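Local coordinates for protein response regulator (Vibrio cholerae O1 biovar El Tor, PDB 7KPO) that forms the DNA-binding domain of the sensor histidine kinase ChiS and so probably attaches this regulator to its target DNA, at residues Asp6-Val11 with Pro68-Val73; Trp23-Gly28 with Gly88-His93; Ala35-Leu40 with Leu77-Glu82; Asp56-Leu59 with Thr63-Lys66. One frame throughout, in Å; residues are numbered along the deposited sequence. Where two conformers were deposited one is given.

The four contacts tie a small, mainly helical domain together. Contacts 1 and 2 both use helix 2-27 but lie on opposite sides of the chain's centre, their own centres about 20 Å apart. Contact 3 touches both: Leu40 O packs on Thr72 CG2 of contact 1, and the Tyr79 ring lies beside Trp23 of contact 2. Contact 4 is nested in the loop closed by contact 1 and joined to it where Tyr58 OH meets Arg69 N and Pro65 O meets Arg9 NH1, each at 2.9 Å. Sulfates, probably from the crystallisation liquor, occupy arginine-rich places in contacts 1 and 2, the latter at the subunit interface.

Contact 1: Asp6-Val11 with Pro68-Val73; sequences DLMRAV and PRWRTV. With SO4 (sulfate ion), chain B; SO4 (sulfate ion), chain E.
Met8 and Trp70 face each other because both side chains leave the backbone with CG anti to the carbonyl carbon (chi1 -71° and -56°), and the selenomethionine chain then turns about its CG-SE bond, bringing CE over the indole. This is helix-on-helix packing in the domain's helical bundle: the first turn of helix 70-83 is laid against helix 2-27. In the Met8 conformer described, one of two deposited, CE stands 3.9 Å from the centroid of the six-membered Trp70 ring and 20° off its normal, a CH-pi contact over the face. The two side chains cross at about a right angle, and Met8 CB reaches Trp70 CH2 at 3.6 Å. Pro68 CB covers the opposite face of the indole, while the backbone of Met8 and Arg9 meets its edge.

Arg9 bends at its CG-CD bond and lays NH1 3.5 Å from Pro68 CG, an oblique approach. The same NH1 is hydrogen-bonded to Pro65 O, which helps hold the guanidinium against the loop before the helix.

Arg69 occupies the N-cap position, and the residues after it gather round an anion. Arg69, Arg71 and Thr72 together hold one sulfate at the start of helix 70-83, where the helix dipole would probably add to the attraction; such a place is consistent with phosphate binding in a DNA-binding domain. All four sulfate oxygens are engaged: Arg69 NH1 meets O4 at 2.8 Å, Arg71 NE meets O3 at 3.0 Å, Arg71 NH1 meets O1 at 2.9 Å, and Thr72 OG1 donates to O2 at 2.7 Å.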
loop_
_atom_site.group_PDB
_atom_site.type_symbol
_atom_site.label_atom_id
_atom_site.label_comp_id
_atom_site.label_asym_id
_atom_site.label_seq_id
_atom_site.Cartn_x
_atom_site.Cartn_y
_atom_site.Cartn_z
ATOM N N ASP A 6 4.861 -9.143 -25.263
ATOM C CA ASP A 6 5.951 -8.133 -25.216
ATOM C C ASP A 6 5.576 -7.025 -24.231
ATOM O O ASP A 6 6.469 -6.513 -23.545
ATOM C CB ASP A 6 6.273 -7.612 -26.617
ATOM C CG ASP A 6 7.029 -8.626 -27.456
ATOM O OD1 ASP A 6 7.621 -9.553 -26.866
ATOM O OD2 ASP A 6 7.018 -8.483 -28.687
ATOM N N LEU A 7 4.295 -6.674 -24.159
ATOM C CA LEU A 7 3.860 -5.626 -23.204
ATOM C C LEU A 7 4.105 -6.104 -21.774
ATOM O O LEU A 7 4.601 -5.354 -20.942
ATOM C CB LEU A 7 2.382 -5.314 -23.442
ATOM C CG LEU A 7 1.740 -4.359 -22.440
ATOM C CD1 LEU A 7 2.419 -2.996 -22.465
ATOM C CD2 LEU A 7 0.253 -4.226 -22.728
HETATM N N MSE A 8 3.743 -7.357 -21.492
HETATM C CA MSE A 8 3.934 -7.911 -20.163
HETATM C C MSE A 8 5.409 -7.840 -19.763
HETATM O O MSE A 8 5.727 -7.474 -18.633
HETATM C CB MSE A 8 3.411 -9.350 -20.128
HETATM C CG MSE A 8 1.901 -9.440 -20.202
HETATM SE SE MSE A 8 1.275 -11.257 -20.542
HETATM C CE MSE A 8 2.254 -12.269 -19.187
ATOM N N ARG A 9 6.308 -8.180 -20.694
ATOM C CA ARG A 9 7.741 -8.164 -20.419
ATOM C C ARG A 9 8.212 -6.720 -20.179
ATOM O O ARG A 9 9.009 -6.498 -19.253
ATOM C CB ARG A 9 8.491 -8.856 -21.564
ATOM C CG ARG A 9 8.207 -10.351 -21.656
ATOM C CD ARG A 9 8.781 -11.029 -22.889
ATOM N NE ARG A 9 10.236 -11.064 -22.873
ATOM C CZ ARG A 9 10.974 -11.950 -22.211
ATOM N NH1 ARG A 9 10.403 -12.904 -21.493
ATOM N NH2 ARG A 9 12.292 -11.870 -22.258
ATOM N N ALA A 10 7.745 -5.771 -20.990
ATOM C CA ALA A 10 8.134 -4.356 -20.804
ATOM C C ALA A 10 7.634 -3.841 -19.450
ATOM O O ALA A 10 8.381 -3.130 -18.764
ATOM C CB ALA A 10 7.585 -3.532 -21.936
ATOM N N VAL A 11 6.401 -4.177 -19.089
ATOM C CA VAL A 11 5.840 -3.715 -17.790
ATOM C C VAL A 11 6.621 -4.366 -16.640
ATOM O O VAL A 11 6.883 -3.689 -15.640
ATOM C CB VAL A 11 4.331 -4.006 -17.716
ATOM C CG1 VAL A 11 3.773 -3.702 -16.340
ATOM C CG2 VAL A 11 3.573 -3.230 -18.781
ATOM N N PRO A 68 10.072 -15.665 -17.499
ATOM C CA PRO A 68 10.095 -14.851 -16.287
ATOM C C PRO A 68 9.317 -15.520 -15.148
ATOM O O PRO A 68 8.332 -16.184 -15.416
ATOM C CB PRO A 68 9.392 -13.545 -16.683
ATOM C CG PRO A 68 9.385 -13.565 -18.200
ATOM C CD PRO A 68 9.323 -15.026 -18.585
ATOM N N ARG A 69 9.791 -15.341 -13.916
ATOM C CA ARG A 69 9.065 -15.849 -12.724
ATOM C C ARG A 69 8.099 -14.738 -12.283
ATOM O O ARG A 69 8.407 -13.994 -11.349
ATOM C CB ARG A 69 10.056 -16.264 -11.637
ATOM C CG ARG A 69 10.932 -17.450 -12.010
ATOM C CD ARG A 69 11.755 -17.885 -10.812
ATOM N NE ARG A 69 12.609 -19.041 -11.051
ATOM C CZ ARG A 69 12.277 -20.308 -10.806
ATOM N NH1 ARG A 69 11.090 -20.612 -10.309
ATOM N NH2 ARG A 69 13.145 -21.274 -11.055
ATOM N N TRP A 70 6.956 -14.642 -12.961
ATOM C CA TRP A 70 5.943 -13.585 -12.710
ATOM C C TRP A 70 5.558 -13.507 -11.231
ATOM O O TRP A 70 5.450 -12.386 -10.712
ATOM C CB TRP A 70 4.703 -13.829 -13.577
ATOM C CG TRP A 70 5.025 -13.923 -15.035
ATOM C CD1 TRP A 70 5.225 -15.066 -15.749
ATOM C CD2 TRP A 70 5.249 -12.835 -15.951
ATOM N NE1 TRP A 70 5.531 -14.769 -17.048
ATOM C CE2 TRP A 70 5.549 -13.412 -17.205
ATOM C CE3 TRP A 70 5.205 -11.442 -15.847
ATOM C CZ2 TRP A 70 5.820 -12.644 -18.335
ATOM C CZ3 TRP A 70 5.467 -10.683 -16.967
ATOM C CH2 TRP A 70 5.768 -11.279 -18.191
ATOM N N ARG A 71 5.314 -14.649 -10.593
ATOM C CA ARG A 71 4.879 -14.628 -9.171
ATOM C C ARG A 71 6.004 -14.089 -8.287
ATOM O O ARG A 71 5.706 -13.366 -7.334
ATOM C CB ARG A 71 4.468 -16.018 -8.690
ATOM C CG ARG A 71 3.278 -16.605 -9.433
ATOM C CD ARG A 71 2.747 -17.839 -8.729
ATOM N NE ARG A 71 3.798 -18.821 -8.495
ATOM C CZ ARG A 71 3.688 -19.886 -7.708
ATOM N NH1 ARG A 71 4.722 -20.695 -7.555
ATOM N NH2 ARG A 71 2.562 -20.129 -7.059
ATOM N N THR A 72 7.248 -14.436 -8.602
ATOM C CA THR A 72 8.379 -13.944 -7.785
ATOM C C THR A 72 8.486 -12.423 -7.954
ATOM O O THR A 72 8.796 -11.729 -6.976
ATOM C CB THR A 72 9.667 -14.677 -8.142
ATOM O OG1 THR A 72 9.489 -16.064 -7.851
ATOM C CG2 THR A 72 10.836 -14.135 -7.359
ATOM N N VAL A 73 8.248 -11.920 -9.166
ATOM C CA VAL A 73 8.259 -10.445 -9.379
ATOM C C VAL A 73 7.102 -9.824 -8.587
ATOM O O VAL A 73 7.331 -8.833 -7.886
ATOM C CB VAL A 73 8.185 -10.088 -10.871
ATOM C CG1 VAL A 73 7.936 -8.600 -11.066
ATOM C CG2 VAL A 73 9.440 -10.534 -11.599
HETATM S S SO4 B . 7.460 -18.813 -9.329
HETATM O O1 SO4 B . 7.311 -19.387 -8.019
HETATM O O2 SO4 B . 7.569 -17.382 -9.235
HETATM O O3 SO4 B . 6.303 -19.156 -10.114
HETATM O O4 SO4 B . 8.636 -19.335 -9.969
HETATM S S SO4 E . 3.330 -23.482 -5.438
HETATM O O1 SO4 E . 2.299 -24.327 -5.981
HETATM O O2 SO4 E . 2.751 -22.239 -5.000
HETATM O O3 SO4 E . 3.951 -24.142 -4.319
HETATM O O4 SO4 E . 4.318 -23.221 -6.452
#

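Contact 2: Trp23-Gly28 with Gly88-His93; sequences WERVSG and GPERTH. With SO4 (sulfate ion), chain D; SO4 (sulfate ion), chain C.
Glu90 OE1 is gripped by two nitrogens of Arg25, NH2 at 2.8 Å and NE at 2.9 Å, in a side-on salt bridge that puts both donors on one oxygen. Their approaches differ: NE uses the syn lone pair, whereas NH2 comes from above the carboxylate plane, 38° out of it. OE1 itself lies near the guanidinium plane, and the two flat groups are 33° apart. Arg25 reaches across with CG anti to its backbone N (chi1 -176°) before bending at the CG-CD bond. A water donates to Glu90 OE2 and bonds weakly with Arg25 NE. Val26 CG2 lies 3.7 Å above one guanidinium face, and Arg25 NH1 has a second acidic partner in Glu86.

Arg91 points elsewhere, to two sulfate sites whose S atoms are only 2.9 Å apart and which therefore can hardly be filled together. Arg91 of the second subunit packs beside it, and Glu95 of that subunit forms a salt bridge with Arg91 NH1.

The salt bridge thus links, at the surface, the last turns of helix 2-27 to the first turn of helix 89-106, across the loop that follows helix 70-83.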
loop_
_atom_site.group_PDB
_atom_site.type_symbol
_atom_site.label_atom_id
_atom_site.label_comp_id
_atom_site.label_asym_id
_atom_site.label_seq_id
_atom_site.Cartn_x
_atom_site.Cartn_y
_atom_site.Cartn_z
ATOM N N TRP A 23 12.770 1.026 -3.146
ATOM C CA TRP A 23 13.345 0.282 -1.998
ATOM C C TRP A 23 14.649 0.943 -1.549
ATOM O O TRP A 23 14.806 1.223 -0.351
ATOM C CB TRP A 23 13.612 -1.172 -2.395
ATOM C CG TRP A 23 14.523 -1.882 -1.443
ATOM C CD1 TRP A 23 15.879 -2.005 -1.545
ATOM C CD2 TRP A 23 14.155 -2.530 -0.213
ATOM N NE1 TRP A 23 16.375 -2.692 -0.472
ATOM C CE2 TRP A 23 15.343 -3.035 0.356
ATOM C CE3 TRP A 23 12.941 -2.754 0.446
ATOM C CZ2 TRP A 23 15.347 -3.742 1.556
ATOM C CZ3 TRP A 23 12.948 -3.449 1.634
ATOM C CH2 TRP A 23 14.137 -3.938 2.177
ATOM N N GLU A 24 15.557 1.172 -2.493
ATOM C CA GLU A 24 16.893 1.729 -2.159
ATOM C C GLU A 24 16.742 3.096 -1.485
ATOM O O GLU A 24 17.364 3.309 -0.427
ATOM C CB GLU A 24 17.748 1.784 -3.426
ATOM C CG GLU A 24 18.092 0.407 -3.969
ATOM C CD GLU A 24 18.601 0.363 -5.399
ATOM O OE1 GLU A 24 18.721 1.434 -6.022
ATOM O OE2 GLU A 24 18.855 -0.754 -5.892
ATOM N N ARG A 25 15.912 3.969 -2.046
ATOM C CA ARG A 25 15.776 5.336 -1.487
ATOM C C ARG A 25 15.059 5.331 -0.131
ATOM O O ARG A 25 15.566 5.976 0.803
ATOM C CB ARG A 25 15.021 6.234 -2.466
ATOM C CG ARG A 25 14.925 7.677 -1.996
ATOM C CD ARG A 25 14.181 8.571 -2.964
ATOM N NE ARG A 25 12.784 8.191 -3.123
ATOM C CZ ARG A 25 11.816 8.474 -2.255
ATOM N NH1 ARG A 25 12.088 9.119 -1.133
ATOM N NH2 ARG A 25 10.577 8.089 -2.504
ATOM N N VAL A 26 13.929 4.634 -0.025
ATOM C CA VAL A 26 13.101 4.684 1.216
ATOM C C VAL A 26 13.730 3.848 2.339
ATOM O O VAL A 26 13.769 4.347 3.475
ATOM C CB VAL A 26 11.651 4.266 0.912
ATOM C CG1 VAL A 26 10.804 4.209 2.175
ATOM C CG2 VAL A 26 11.017 5.199 -0.109
ATOM N N SER A 27 14.188 2.629 2.051
ATOM C CA SER A 27 14.770 1.766 3.117
ATOM C C SER A 27 16.204 2.188 3.464
ATOM O O SER A 27 16.645 1.883 4.590
ATOM C CB SER A 27 14.765 0.319 2.704
ATOM O OG SER A 27 15.805 0.054 1.774
ATOM N N GLY A 28 16.902 2.841 2.528
ATOM C CA GLY A 28 18.331 3.170 2.703
ATOM C C GLY A 28 19.197 1.918 2.609
ATOM O O GLY A 28 20.393 1.984 2.948
ATOM N N GLY A 88 3.418 8.886 -2.287
ATOM C CA GLY A 88 3.856 9.878 -3.271
ATOM C C GLY A 88 3.807 9.294 -4.668
ATOM O O GLY A 88 3.471 8.123 -4.848
ATOM N N PRO A 89 4.147 10.099 -5.693
ATOM C CA PRO A 89 4.118 9.632 -7.077
ATOM C C PRO A 89 4.949 8.364 -7.338
ATOM O O PRO A 89 4.508 7.514 -8.085
ATOM C CB PRO A 89 4.693 10.833 -7.849
ATOM C CG PRO A 89 4.344 12.028 -6.990
ATOM C CD PRO A 89 4.507 11.522 -5.575
ATOM N N GLU A 90 6.127 8.262 -6.727
ATOM C CA GLU A 90 7.002 7.087 -6.960
ATOM C C GLU A 90 6.279 5.818 -6.496
ATOM O O GLU A 90 6.276 4.819 -7.237
ATOM C CB GLU A 90 8.330 7.294 -6.242
ATOM C CG GLU A 90 9.374 6.275 -6.623
ATOM C CD GLU A 90 10.742 6.514 -6.014
ATOM O OE1 GLU A 90 10.879 7.456 -5.215
ATOM O OE2 GLU A 90 11.666 5.761 -6.341
ATOM N N ARG A 91 5.681 5.856 -5.307
ATOM C CA ARG A 91 4.961 4.668 -4.791
ATOM C C ARG A 91 3.721 4.387 -5.645
ATOM O O ARG A 91 3.473 3.219 -5.982
ATOM C CB ARG A 91 4.558 4.881 -3.335
ATOM C CG ARG A 91 4.147 3.590 -2.650
ATOM C CD ARG A 91 3.830 3.820 -1.192
ATOM N NE ARG A 91 3.940 2.584 -0.421
ATOM C CZ ARG A 91 2.954 1.718 -0.227
ATOM N NH1 ARG A 91 1.760 1.940 -0.748
ATOM N NH2 ARG A 91 3.161 0.627 0.485
ATOM N N THR A 92 2.967 5.428 -5.986
ATOM C CA THR A 92 1.739 5.249 -6.799
ATOM C C THR A 92 2.107 4.571 -8.126
ATOM O O THR A 92 1.356 3.688 -8.579
ATOM C CB THR A 92 1.049 6.601 -6.994
ATOM O OG1 THR A 92 0.636 7.073 -5.708
ATOM C CG2 THR A 92 -0.131 6.521 -7.936
ATOM N N HIS A 93 3.230 4.962 -8.719
ATOM C CA HIS A 93 3.654 4.370 -10.013
ATOM C C HIS A 93 3.861 2.863 -9.859
ATOM O O HIS A 93 3.427 2.110 -10.739
ATOM C CB HIS A 93 4.913 5.081 -10.512
ATOM C CG HIS A 93 5.482 4.489 -11.751
ATOM N ND1 HIS A 93 4.881 4.640 -12.981
ATOM C CD2 HIS A 93 6.603 3.773 -11.964
ATOM C CE1 HIS A 93 5.603 4.024 -13.897
ATOM N NE2 HIS A 93 6.664 3.493 -13.299
HETATM S S SO4 D . -0.022 -0.213 1.979
HETATM O O1 SO4 D . 1.023 -0.924 1.288
HETATM O O2 SO4 D . -0.376 0.975 1.237
HETATM O O3 SO4 D . 0.444 0.170 3.285
HETATM O O4 SO4 D . -1.171 -1.074 2.105
HETATM S S SO4 C . 0.266 -1.950 -0.301
HETATM O O1 SO4 C . -0.738 -1.600 0.671
HETATM O O2 SO4 C . 0.368 -0.904 -1.292
HETATM O O3 SO4 C . -0.105 -3.178 -0.951
HETATM O O4 SO4 C . 1.530 -2.116 0.370
HETATM O O HOH W 1 13.943 6.585 -5.566
#

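Contact 3: Ala35-Leu40 with Leu77-Glu82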
loop_
_atom_site.group_PDB
_atom_site.type_symbol
_atom_site.label_atom_id
_atom_site.label_comp_id
_atom_site.label_asym_id
_atom_site.label_seq_id
_atom_site.Cartn_x
_atom_site.Cartn_y
_atom_site.Cartn_z
ATOM N N ALA A 35 17.202 -8.607 -1.708
ATOM C CA ALA A 35 17.226 -10.042 -2.084
ATOM C C ALA A 35 17.500 -10.917 -0.869
ATOM O O ALA A 35 16.789 -11.902 -0.657
ATOM C CB ALA A 35 18.308 -10.270 -3.136
ATOM N N GLU A 36 18.524 -10.546 -0.122
ATOM C CA GLU A 36 18.962 -11.353 1.030
ATOM C C GLU A 36 17.895 -11.364 2.130
ATOM O O GLU A 36 17.565 -12.454 2.629
ATOM C CB GLU A 36 20.281 -10.775 1.532
ATOM C CG GLU A 36 20.840 -11.539 2.700
ATOM C CD GLU A 36 21.115 -12.995 2.395
ATOM O OE1 GLU A 36 21.593 -13.283 1.273
ATOM O OE2 GLU A 36 20.834 -13.838 3.268
ATOM N N GLN A 37 17.364 -10.193 2.481
ATOM C CA GLN A 37 16.388 -10.121 3.597
ATOM C C GLN A 37 15.059 -10.773 3.190
ATOM O O GLN A 37 14.481 -11.503 4.014
ATOM C CB GLN A 37 16.207 -8.665 4.023
ATOM C CG GLN A 37 15.649 -8.519 5.429
ATOM C CD GLN A 37 16.611 -8.994 6.498
ATOM O OE1 GLN A 37 17.823 -9.098 6.287
ATOM N NE2 GLN A 37 16.075 -9.274 7.678
ATOM N N SER A 38 14.598 -10.532 1.961
ATOM C CA SER A 38 13.299 -11.100 1.514
ATOM C C SER A 38 13.413 -12.598 1.225
ATOM O O SER A 38 12.385 -13.288 1.309
ATOM C CB SER A 38 12.800 -10.399 0.280
ATOM O OG SER A 38 13.571 -10.757 -0.862
ATOM N N GLY A 39 14.604 -13.052 0.832
ATOM C CA GLY A 39 14.807 -14.450 0.415
ATOM C C GLY A 39 14.193 -14.719 -0.954
ATOM O O GLY A 39 14.158 -15.885 -1.366
ATOM N N LEU A 40 13.775 -13.676 -1.670
ATOM C CA LEU A 40 13.083 -13.908 -2.967
ATOM C C LEU A 40 14.066 -14.139 -4.116
ATOM O O LEU A 40 13.626 -14.690 -5.140
ATOM C CB LEU A 40 12.174 -12.713 -3.263
ATOM C CG LEU A 40 10.958 -12.595 -2.349
ATOM C CD1 LEU A 40 10.266 -11.263 -2.552
ATOM C CD2 LEU A 40 9.986 -13.741 -2.584
ATOM N N LEU A 77 7.395 -6.919 -5.647
ATOM C CA LEU A 77 6.666 -5.630 -5.564
ATOM C C LEU A 77 5.917 -5.571 -4.223
ATOM O O LEU A 77 5.976 -4.531 -3.550
ATOM C CB LEU A 77 5.691 -5.498 -6.741
ATOM C CG LEU A 77 6.281 -5.642 -8.146
ATOM C CD1 LEU A 77 5.200 -5.468 -9.198
ATOM C CD2 LEU A 77 7.403 -4.654 -8.395
ATOM N N ASP A 78 5.263 -6.667 -3.830
ATOM C CA ASP A 78 4.495 -6.703 -2.555
ATOM C C ASP A 78 5.439 -6.521 -1.358
ATOM O O ASP A 78 5.086 -5.783 -0.428
ATOM C CB ASP A 78 3.706 -8.005 -2.422
ATOM C CG ASP A 78 2.539 -8.131 -3.388
ATOM O OD1 ASP A 78 2.170 -7.116 -4.004
ATOM O OD2 ASP A 78 2.022 -9.253 -3.527
ATOM N N TYR A 79 6.599 -7.174 -1.384
ATOM C CA TYR A 79 7.562 -7.080 -0.257
ATOM C C TYR A 79 8.041 -5.634 -0.102
ATOM O O TYR A 79 8.075 -5.087 1.018
ATOM C CB TYR A 79 8.752 -8.010 -0.489
ATOM C CG TYR A 79 9.741 -8.012 0.644
ATOM C CD1 TYR A 79 10.746 -7.063 0.718
ATOM C CD2 TYR A 79 9.659 -8.953 1.657
ATOM C CE1 TYR A 79 11.653 -7.054 1.763
ATOM C CE2 TYR A 79 10.558 -8.958 2.709
ATOM C CZ TYR A 79 11.561 -8.006 2.760
ATOM O OH TYR A 79 12.456 -8.000 3.789
ATOM N N ILE A 80 8.424 -5.025 -1.220
ATOM C CA ILE A 80 8.930 -3.624 -1.195
ATOM C C ILE A 80 7.818 -2.687 -0.702
ATOM O O ILE A 80 8.106 -1.833 0.157
ATOM C CB ILE A 80 9.513 -3.264 -2.571
ATOM C CG1 ILE A 80 10.801 -4.069 -2.782
ATOM C CG2 ILE A 80 9.735 -1.764 -2.695
ATOM C CD1 ILE A 80 11.349 -4.044 -4.187
ATOM N N LEU A 81 6.584 -2.865 -1.176
ATOM C CA LEU A 81 5.471 -1.979 -0.731
ATOM C C LEU A 81 5.124 -2.259 0.745
ATOM O O LEU A 81 4.712 -1.317 1.452
ATOM C CB LEU A 81 4.271 -2.177 -1.666
ATOM C CG LEU A 81 4.449 -1.638 -3.088
ATOM C CD1 LEU A 81 3.307 -2.086 -3.987
ATOM C CD2 LEU A 81 4.571 -0.117 -3.086
ATOM N N GLU A 82 5.328 -3.490 1.213
ATOM C CA GLU A 82 5.052 -3.860 2.629
ATOM C C GLU A 82 6.035 -3.135 3.557
ATOM O O GLU A 82 5.609 -2.693 4.640
ATOM C CB GLU A 82 5.198 -5.375 2.812
ATOM C CG GLU A 82 4.985 -5.857 4.238
ATOM C CD GLU A 82 3.573 -5.695 4.771
ATOM O OE1 GLU A 82 2.634 -5.623 3.953
ATOM O OE2 GLU A 82 3.417 -5.629 6.005
#
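An ST turn closes helix 31-38, and the residue that makes it, Ser38, also carries the contact with helix 70-83. Ser38 OG accepts from Leu40 N at 3.0 Å with an N-H...O angle of 161°, and it is also hydrogen-bonded to Phe34 O one turn back. The chi1 of 72° sets OG between the backbone N and the carbonyl carbon, where it can serve both partners. Gly39, between Ser38 and Leu40, leaves the helix with positive phi.

With the hydroxyl turned to its own backbone, the methylene is left to meet the aromatic ring. Ser38 CB stands 3.5 Å from the Tyr79 ring centroid and only 8° off the normal, almost exactly over the middle of one face. All six ring carbons lie at comparable distances from Ser38 CB, the nearest being Tyr79 CE2 at 3.6 Å. Tyr79 extends from helix 70-83 with CG anti to the backbone N, which carries the ring against the C-terminal turn of helix 31-38.

Two lesser touches frame this CH-pi contact. Gln37 CG passes 3.6 Å from Tyr79 OH, beyond the far end of the ring, and Leu40 CD1 lies 4.1 Å from Tyr79 CB at the near end; Leu40 also packs on Asn75 and Ser76. The Tyr79 ring also meets that of His83.

Attraction here probably rests mainly on dispersion and on CH-pi polarisation: the electron-withdrawing hydroxyl on Ser38 CB probably makes its C-H bonds somewhat better partners for the ring, while the OG itself remains committed to the turn.

Contact 4: Asp56-Leu59 with Thr63-Lys66. With PEG (di(hydroxyethyl)ether), chain F.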
loop_
_atom_site.group_PDB
_atom_site.type_symbol
_atom_site.label_atom_id
_atom_site.label_comp_id
_atom_site.label_asym_id
_atom_site.label_seq_id
_atom_site.Cartn_x
_atom_site.Cartn_y
_atom_site.Cartn_z
ATOM N N ASP A 56 19.245 -9.355 -11.347
ATOM C CA ASP A 56 19.819 -8.311 -12.236
ATOM C C ASP A 56 19.299 -8.472 -13.666
ATOM O O ASP A 56 19.180 -7.458 -14.360
ATOM C CB ASP A 56 21.345 -8.349 -12.200
ATOM C CG ASP A 56 21.941 -7.937 -10.867
ATOM O OD1 ASP A 56 21.179 -7.483 -9.990
ATOM O OD2 ASP A 56 23.168 -8.055 -10.724
ATOM N N LYS A 57 18.993 -9.695 -14.084
ATOM C CA LYS A 57 18.511 -9.937 -15.472
ATOM C C LYS A 57 17.142 -9.284 -15.690
ATOM O O LYS A 57 16.807 -8.987 -16.843
ATOM C CB LYS A 57 18.411 -11.439 -15.753
ATOM C CG LYS A 57 19.742 -12.178 -15.734
ATOM C CD LYS A 57 19.627 -13.659 -16.001
ATOM C CE LYS A 57 20.972 -14.349 -15.964
ATOM N NZ LYS A 57 20.857 -15.798 -16.253
ATOM N N TYR A 58 16.391 -9.043 -14.618
ATOM C CA TYR A 58 15.018 -8.487 -14.715
ATOM C C TYR A 58 15.031 -6.962 -14.816
ATOM O O TYR A 58 13.948 -6.379 -14.944
ATOM C CB TYR A 58 14.200 -8.930 -13.500
ATOM C CG TYR A 58 13.765 -10.372 -13.550
ATOM C CD1 TYR A 58 14.664 -11.410 -13.380
ATOM C CD2 TYR A 58 12.438 -10.698 -13.758
ATOM C CE1 TYR A 58 14.255 -12.735 -13.426
ATOM C CE2 TYR A 58 12.013 -12.014 -13.816
ATOM C CZ TYR A 58 12.923 -13.040 -13.656
ATOM O OH TYR A 58 12.498 -14.337 -13.698
ATOM N N LEU A 59 16.214 -6.347 -14.843
ATOM C CA LEU A 59 16.286 -4.863 -14.799
ATOM C C LEU A 59 16.516 -4.283 -16.195
ATOM O O LEU A 59 16.564 -3.054 -16.304
ATOM C CB LEU A 59 17.378 -4.455 -13.806
ATOM C CG LEU A 59 17.244 -5.071 -12.408
ATOM C CD1 LEU A 59 18.334 -4.560 -11.480
ATOM C CD2 LEU A 59 15.865 -4.812 -11.813
ATOM N N THR A 63 17.994 -8.583 -21.139
ATOM C CA THR A 63 18.464 -9.735 -20.326
ATOM C C THR A 63 17.304 -10.477 -19.656
ATOM O O THR A 63 17.555 -11.531 -19.049
ATOM C CB THR A 63 19.464 -9.249 -19.270
ATOM O OG1 THR A 63 18.843 -8.225 -18.492
ATOM C CG2 THR A 63 20.740 -8.711 -19.882
ATOM N N LEU A 64 16.082 -9.964 -19.761
ATOM C CA LEU A 64 14.940 -10.618 -19.079
ATOM C C LEU A 64 14.861 -12.071 -19.538
ATOM O O LEU A 64 14.860 -12.340 -20.737
ATOM C CB LEU A 64 13.660 -9.857 -19.423
ATOM C CG LEU A 64 12.402 -10.389 -18.746
ATOM C CD1 LEU A 64 12.458 -10.160 -17.241
ATOM C CD2 LEU A 64 11.170 -9.743 -19.344
ATOM N N PRO A 65 14.784 -13.060 -18.618
ATOM C CA PRO A 65 14.713 -14.458 -19.031
ATOM C C PRO A 65 13.553 -14.779 -19.981
ATOM O O PRO A 65 12.521 -14.123 -19.946
ATOM C CB PRO A 65 14.543 -15.213 -17.706
ATOM C CG PRO A 65 15.220 -14.310 -16.698
ATOM C CD PRO A 65 14.851 -12.913 -17.154
ATOM N N LYS A 66 13.764 -15.797 -20.811
ATOM C CA LYS A 66 12.719 -16.272 -21.751
ATOM C C LYS A 66 11.488 -16.673 -20.934
ATOM O O LYS A 66 10.365 -16.432 -21.405
ATOM C CB LYS A 66 13.273 -17.444 -22.567
ATOM C CG LYS A 66 12.306 -18.086 -23.553
ATOM C CD LYS A 66 12.934 -19.187 -24.393
ATOM C CE LYS A 66 13.490 -20.339 -23.581
ATOM N NZ LYS A 66 12.443 -21.001 -22.767
HETATM C C1 PEG F . 15.607 -18.753 -18.983
HETATM O O1 PEG F . 14.225 -18.503 -18.914
HETATM C C2 PEG F . 16.144 -18.572 -20.363
HETATM O O2 PEG F . 16.329 -17.186 -20.629
HETATM C C3 PEG F . 17.690 -16.771 -20.543
HETATM C C4 PEG F . 18.102 -16.648 -19.105
HETATM O O4 PEG F . 19.310 -15.925 -18.943
HETATM O O HOH W 2 20.409 -6.710 -16.856
#
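Tyr58 presents its ring to two side chains of the returning loop, Leu64 and Pro65, each crossing it at about a right angle. Pro65 CD lies over one face, 4.0 Å from the ring centroid and 21° off the normal, a CH-pi contact displaced toward the rim, and Pro65 CG sits 3.8 Å from Tyr58 CE1. Leu64 CD1 approaches obliquely from the same side of the ring plane, 3.5 Å from Tyr58 CD2. The ring is held further by its hydroxyl, bonded to Arg69 N, and by an edge-to-face meeting with Trp41.

The backbone of the turn is held by polar bonds. Thr63 OG1 donates to Lys57 O at 2.7 Å, tilted 30° from the carbonyl plane, having been turned by chi1 of 56° to lie between its own N and carbonyl carbon. A water donates both to Thr63 OG1, at 2.7 Å, and to Asp56 O, at 2.9 Å. A di(hydroxyethyl)ether molecule, probably from the crystallisation liquor, accepts from Lys66 N through its O2 at 2.9 Å and from Lys57 NZ through its O4.

Geometrically this is an irregular loop folded back on the short, weakly bonded helix 53-57, closed by a threonine-to-carbonyl bond and an aromatic-proline CH-pi contact before helix 70-83 begins.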